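Local coordinates for protein beta-glucanase (Podospora anserina, PDB 4LE4) that probably hydrolyses beta-glucans as a family 131 glycoside hydrolase and binds the oligosaccharide cellotriose, at residues Tyr33-Ser47 / Gln60-Trp72. Sequence-based numbering, arbitrary orientation.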
loop_
_atom_site.group_PDB
_atom_site.type_symbol
_atom_site.label_atom_id
_atom_site.label_comp_id
_atom_site.label_asym_id
_atom_site.label_seq_id
_atom_site.Cartn_x
_atom_site.Cartn_y
_atom_site.Cartn_z
ATOM N N TYR A 33 -6.046 13.004 -4.393
ATOM C CA TYR A 33 -5.470 14.319 -4.632
ATOM C C TYR A 33 -3.949 14.323 -4.699
ATOM O O TYR A 33 -3.386 15.248 -5.274
ATOM C CB TYR A 33 -5.959 15.353 -3.607
ATOM C CG TYR A 33 -5.506 15.100 -2.181
ATOM C CD1 TYR A 33 -6.255 14.293 -1.330
ATOM C CD2 TYR A 33 -4.360 15.708 -1.675
ATOM C CE1 TYR A 33 -5.897 14.098 -0.011
ATOM C CE2 TYR A 33 -3.977 15.520 -0.354
ATOM C CZ TYR A 33 -4.751 14.712 0.479
ATOM O OH TYR A 33 -4.367 14.481 1.784
ATOM N N ILE A 34 -3.293 13.287 -4.160
ATOM C CA ILE A 34 -1.823 13.204 -4.198
ATOM C C ILE A 34 -1.431 12.478 -5.484
ATOM O O ILE A 34 -1.283 11.254 -5.528
ATOM C CB ILE A 34 -1.279 12.470 -2.955
ATOM C CG1 ILE A 34 -1.780 13.224 -1.708
ATOM C CG2 ILE A 34 0.280 12.395 -2.974
ATOM C CD1 ILE A 34 -1.358 12.607 -0.376
ATOM N N HIS A 35 -1.300 13.269 -6.539
ATOM C CA HIS A 35 -0.959 12.746 -7.855
ATOM C C HIS A 35 -0.418 13.911 -8.672
ATOM O O HIS A 35 -0.534 15.072 -8.265
ATOM C CB HIS A 35 -2.215 12.159 -8.545
ATOM C CG HIS A 35 -3.362 13.123 -8.663
ATOM N ND1 HIS A 35 -3.380 14.160 -9.575
ATOM C CD2 HIS A 35 -4.532 13.207 -7.980
ATOM C CE1 HIS A 35 -4.507 14.839 -9.450
ATOM N NE2 HIS A 35 -5.225 14.280 -8.488
ATOM N N GLY A 36 0.139 13.590 -9.827
ATOM C CA GLY A 36 0.697 14.610 -10.694
ATOM C C GLY A 36 -0.327 15.338 -11.540
ATOM O O GLY A 36 -1.531 15.240 -11.309
ATOM N N SER A 37 0.166 16.026 -12.564
ATOM C CA SER A 37 -0.658 16.839 -13.440
ATOM C C SER A 37 -1.500 16.107 -14.495
ATOM O O SER A 37 -2.372 16.720 -15.099
ATOM C CB SER A 37 0.242 17.892 -14.123
ATOM O OG SER A 37 1.210 17.268 -14.959
ATOM N N SER A 38 -1.259 14.823 -14.727
ATOM C CA SER A 38 -2.053 14.087 -15.723
ATOM C C SER A 38 -3.390 13.588 -15.164
ATOM O O SER A 38 -3.646 13.683 -13.963
ATOM C CB SER A 38 -1.267 12.884 -16.256
ATOM O OG SER A 38 -0.019 13.271 -16.807
ATOM N N PRO A 39 -4.278 13.077 -16.044
ATOM C CA PRO A 39 -5.594 12.550 -15.656
ATOM C C PRO A 39 -5.396 11.246 -14.886
ATOM O O PRO A 39 -4.333 10.619 -14.973
ATOM C CB PRO A 39 -6.284 12.319 -17.006
ATOM C CG PRO A 39 -5.693 13.427 -17.875
ATOM C CD PRO A 39 -4.217 13.290 -17.509
ATOM N N VAL A 40 -6.420 10.812 -14.171
ATOM C CA VAL A 40 -6.268 9.610 -13.354
ATOM C C VAL A 40 -5.813 8.362 -14.118
ATOM O O VAL A 40 -5.023 7.591 -13.599
ATOM C CB VAL A 40 -7.586 9.317 -12.560
ATOM C CG1 VAL A 40 -8.721 8.912 -13.529
ATOM C CG2 VAL A 40 -7.353 8.195 -11.522
ATOM N N SER A 41 -6.278 8.163 -15.357
ATOM C CA SER A 41 -5.872 6.971 -16.095
ATOM C C SER A 41 -4.367 6.882 -16.378
ATOM O O SER A 41 -3.859 5.835 -16.792
ATOM C CB SER A 41 -6.696 6.826 -17.389
ATOM O OG SER A 41 -6.445 7.888 -18.264
ATOM N N ALA A 42 -3.637 7.965 -16.128
ATOM C CA ALA A 42 -2.186 7.904 -16.267
ATOM C C ALA A 42 -1.568 7.239 -15.024
ATOM O O ALA A 42 -0.462 6.692 -15.094
ATOM C CB ALA A 42 -1.602 9.306 -16.386
ATOM N N TYR A 43 -2.290 7.306 -13.899
ATOM C CA TYR A 43 -1.773 6.808 -12.620
ATOM C C TYR A 43 -2.457 5.615 -11.948
ATOM O O TYR A 43 -1.817 4.862 -11.216
ATOM C CB TYR A 43 -1.777 7.973 -11.615
ATOM C CG TYR A 43 -1.182 9.236 -12.121
ATOM C CD1 TYR A 43 0.115 9.271 -12.600
ATOM C CD2 TYR A 43 -1.913 10.440 -12.057
ATOM C CE1 TYR A 43 0.680 10.473 -13.001
ATOM C CE2 TYR A 43 -1.353 11.631 -12.461
ATOM C CZ TYR A 43 -0.059 11.639 -12.926
ATOM O OH TYR A 43 0.494 12.831 -13.308
ATOM N N VAL A 44 -3.749 5.435 -12.192
ATOM C CA VAL A 44 -4.454 4.358 -11.544
ATOM C C VAL A 44 -5.382 3.695 -12.573
ATOM O O VAL A 44 -6.131 4.382 -13.238
ATOM C CB VAL A 44 -5.319 4.900 -10.389
ATOM C CG1 VAL A 44 -5.904 3.715 -9.592
ATOM C CG2 VAL A 44 -4.476 5.790 -9.456
ATOM N N ASN A 45 -5.304 2.382 -12.691
ATOM C CA ASN A 45 -6.173 1.650 -13.616
ATOM C C ASN A 45 -6.594 0.372 -12.939
ATOM O O ASN A 45 -5.773 -0.289 -12.306
ATOM C CB ASN A 45 -5.443 1.341 -14.928
ATOM C CG ASN A 45 -5.165 2.584 -15.743
ATOM O OD1 ASN A 45 -4.076 3.170 -15.674
ATOM N ND2 ASN A 45 -6.155 3.012 -16.504
ATOM N N LEU A 46 -7.873 0.008 -13.076
ATOM C CA LEU A 46 -8.387 -1.192 -12.439
ATOM C C LEU A 46 -8.615 -2.295 -13.466
ATOM O O LEU A 46 -8.993 -2.018 -14.616
ATOM C CB LEU A 46 -9.738 -0.913 -11.767
ATOM C CG LEU A 46 -9.857 0.297 -10.842
ATOM C CD1 LEU A 46 -11.300 0.455 -10.334
ATOM C CD2 LEU A 46 -8.887 0.100 -9.658
ATOM N N SER A 47 -8.400 -3.530 -13.034
ATOM C CA SER A 47 -8.617 -4.701 -13.869
ATOM C C SER A 47 -8.553 -5.968 -13.041
ATOM O O SER A 47 -7.851 -6.034 -12.019
ATOM C CB SER A 47 -7.570 -4.774 -14.992
ATOM O OG SER A 47 -7.686 -5.990 -15.710
ATOM N N GLN A 60 -11.471 -6.440 -8.759
ATOM C CA GLN A 60 -10.441 -5.902 -9.616
ATOM C C GLN A 60 -9.264 -5.438 -8.738
ATOM O O GLN A 60 -9.464 -5.118 -7.588
ATOM C CB GLN A 60 -10.967 -4.691 -10.359
ATOM C CG GLN A 60 -12.040 -4.954 -11.399
ATOM C CD GLN A 60 -12.265 -3.755 -12.263
ATOM O OE1 GLN A 60 -12.997 -2.812 -11.892
ATOM N NE2 GLN A 60 -11.633 -3.761 -13.431
ATOM N N GLY A 61 -8.070 -5.408 -9.308
ATOM C CA GLY A 61 -6.908 -4.901 -8.593
ATOM C C GLY A 61 -6.609 -3.564 -9.254
ATOM O O GLY A 61 -7.196 -3.204 -10.277
ATOM N N ALA A 62 -5.677 -2.806 -8.690
ATOM C CA ALA A 62 -5.336 -1.527 -9.256
ATOM C C ALA A 62 -3.872 -1.468 -9.661
ATOM O O ALA A 62 -2.993 -1.871 -8.898
ATOM C CB ALA A 62 -5.631 -0.416 -8.236
ATOM N N LYS A 63 -3.609 -1.004 -10.878
ATOM C CA LYS A 63 -2.224 -0.802 -11.272
ATOM C C LYS A 63 -1.995 0.672 -10.938
ATOM O O LYS A 63 -2.722 1.542 -11.425
ATOM C CB LYS A 63 -2.028 -1.011 -12.779
ATOM C CG LYS A 63 -0.586 -0.699 -13.210
ATOM C CD LYS A 63 -0.356 -1.168 -14.660
ATOM C CE LYS A 63 -1.230 -0.456 -15.616
ATOM N NZ LYS A 63 -0.854 -0.909 -17.014
ATOM N N ILE A 64 -1.024 0.935 -10.063
ATOM C CA ILE A 64 -0.666 2.288 -9.673
ATOM C C ILE A 64 0.654 2.568 -10.375
ATOM O O ILE A 64 1.606 1.798 -10.287
ATOM C CB ILE A 64 -0.562 2.409 -8.121
ATOM C CG1 ILE A 64 -1.990 2.361 -7.554
ATOM C CG2 ILE A 64 0.097 3.733 -7.731
ATOM C CD1 ILE A 64 -2.100 2.463 -6.039
ATOM N N THR A 65 0.673 3.668 -11.099
ATOM C CA THR A 65 1.819 4.039 -11.922
ATOM C C THR A 65 2.507 5.360 -11.602
ATOM O O THR A 65 1.858 6.365 -11.346
ATOM C CB THR A 65 1.346 4.122 -13.398
ATOM O OG1 THR A 65 0.901 2.819 -13.813
ATOM C CG2 THR A 65 2.457 4.615 -14.313
ATOM N N LEU A 66 3.828 5.346 -11.650
ATOM C CA LEU A 66 4.589 6.565 -11.487
ATOM C C LEU A 66 5.145 6.774 -12.882
ATOM O O LEU A 66 5.757 5.853 -13.450
ATOM C CB LEU A 66 5.777 6.382 -10.556
ATOM C CG LEU A 66 5.460 6.081 -9.095
ATOM C CD1 LEU A 66 6.778 5.885 -8.285
ATOM C CD2 LEU A 66 4.671 7.260 -8.559
ATOM N N ASP A 67 4.922 7.952 -13.444
ATOM C CA ASP A 67 5.484 8.233 -14.764
ATOM C C ASP A 67 6.220 9.555 -14.684
ATOM O O ASP A 67 6.443 10.044 -13.593
ATOM C CB ASP A 67 4.401 8.228 -15.856
ATOM C CG ASP A 67 3.412 9.403 -15.765
ATOM O OD1 ASP A 67 3.623 10.367 -14.996
ATOM O OD2 ASP A 67 2.400 9.357 -16.512
ATOM N N ASN A 68 6.594 10.152 -15.820
ATOM C CA ASN A 68 7.346 11.394 -15.759
ATOM C C ASN A 68 6.613 12.585 -15.184
ATOM O O ASN A 68 7.241 13.590 -14.835
ATOM C CB ASN A 68 7.895 11.776 -17.132
ATOM C CG ASN A 68 8.877 10.761 -17.665
ATOM O OD1 ASN A 68 9.782 10.307 -16.950
ATOM N ND2 ASN A 68 8.716 10.397 -18.939
ATOM N N THR A 69 5.292 12.479 -15.050
ATOM C CA THR A 69 4.494 13.594 -14.534
ATOM C C THR A 69 3.976 13.381 -13.097
ATOM O O THR A 69 3.225 14.207 -12.580
ATOM C CB THR A 69 3.255 13.799 -15.400
ATOM O OG1 THR A 69 2.373 12.683 -15.210
ATOM C CG2 THR A 69 3.655 13.838 -16.891
ATOM N N ALA A 70 4.367 12.274 -12.487
ATOM C CA ALA A 70 3.888 11.926 -11.154
ATOM C C ALA A 70 4.512 12.727 -10.010
ATOM O O ALA A 70 5.051 12.146 -9.075
ATOM C CB ALA A 70 4.071 10.438 -10.918
ATOM N N TYR A 71 4.388 14.050 -10.086
ATOM C CA TYR A 71 4.929 14.936 -9.062
ATOM C C TYR A 71 3.788 15.763 -8.505
ATOM O O TYR A 71 3.047 16.390 -9.267
ATOM C CB TYR A 71 6.004 15.850 -9.664
ATOM C CG TYR A 71 7.272 15.117 -10.001
ATOM C CD1 TYR A 71 8.277 14.952 -9.042
ATOM C CD2 TYR A 71 7.450 14.537 -11.254
ATOM C CE1 TYR A 71 9.415 14.244 -9.314
ATOM C CE2 TYR A 71 8.588 13.803 -11.532
ATOM C CZ TYR A 71 9.567 13.664 -10.553
ATOM O OH TYR A 71 10.682 12.912 -10.808
ATOM N N TRP A 72 3.641 15.769 -7.178
ATOM C CA TRP A 72 2.564 16.499 -6.527
ATOM C C TRP A 72 3.056 17.731 -5.764
ATOM O O TRP A 72 4.071 17.685 -5.079
ATOM C CB TRP A 72 1.835 15.582 -5.529
ATOM C CG TRP A 72 0.717 16.241 -4.751
ATOM C CD1 TRP A 72 -0.447 16.774 -5.262
ATOM C CD2 TRP A 72 0.651 16.431 -3.329
ATOM N NE1 TRP A 72 -1.224 17.283 -4.233
ATOM C CE2 TRP A 72 -0.567 17.084 -3.045
ATOM C CE3 TRP A 72 1.518 16.115 -2.263
ATOM C CZ2 TRP A 72 -0.945 17.431 -1.735
ATOM C CZ3 TRP A 72 1.143 16.457 -0.966
ATOM C CH2 TRP A 72 -0.077 17.105 -0.715
HETATM O O HOH W 1 1.177 11.256 -18.220
HETATM O O HOH W 2 1.152 6.785 -17.250
#
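Tyr33 and Ile34, ending strand 30-34, meet the indole of Trp72; the loop 35-43 then crosses to the other sheet of this concanavalin-clan beta-sandwich, where strand 44-47 pairs antiparallel with 61-66. Tyr33 offers its ring edge to CZ2 of Trp72, the planes inclined at 64°. Ile34 lies over the indole face: its CA sits 3.9 Å from the centroid of the five-membered ring, only 7° off the normal, a CH-pi contact. Gly36 then passes against the turn at 67-70, its CA 3.2 Å from Thr69 O, and a CB there would clash with that oxygen. At Ser38 a polar cluster begins, with the backbone N donating to Tyr43 OH. Water joins Ser38 OG to Asp67 OD2, and a second water links that carboxylate oxygen to Ala42 O.

Tyr43 starts away from 60-72, yet with CG beside its own backbone N (chi1 -48°) the ring runs back to the turn, under the methyl of Ala42. Its OH donates to Thr69 OG1 at 2.7 Å, and OG1 in turn donates to the syn lone pair of Asp67 OD1 at 2.6 Å; the same oxygen takes Thr69 N from above the carboxylate plane, forming an Asx turn. A phenylalanine here would probably leave Ser38 N without its acceptor and deprive Thr69 OG1 of the tyrosine hydroxyl, weakening the link between loop and turn.

Tyr43 O accepts from Thr65 N, opening the strand pairing. Val44 and Leu46 face the same side as Ala62 and Ile64, with Leu46 CD2 3.6 Å from Ala62 CB. Asn45 and Lys63 form a hydrogen-bonded pair, as do Ser47 and Gly61, where Gly61 N donates to Ser47 O at 2.8 Å.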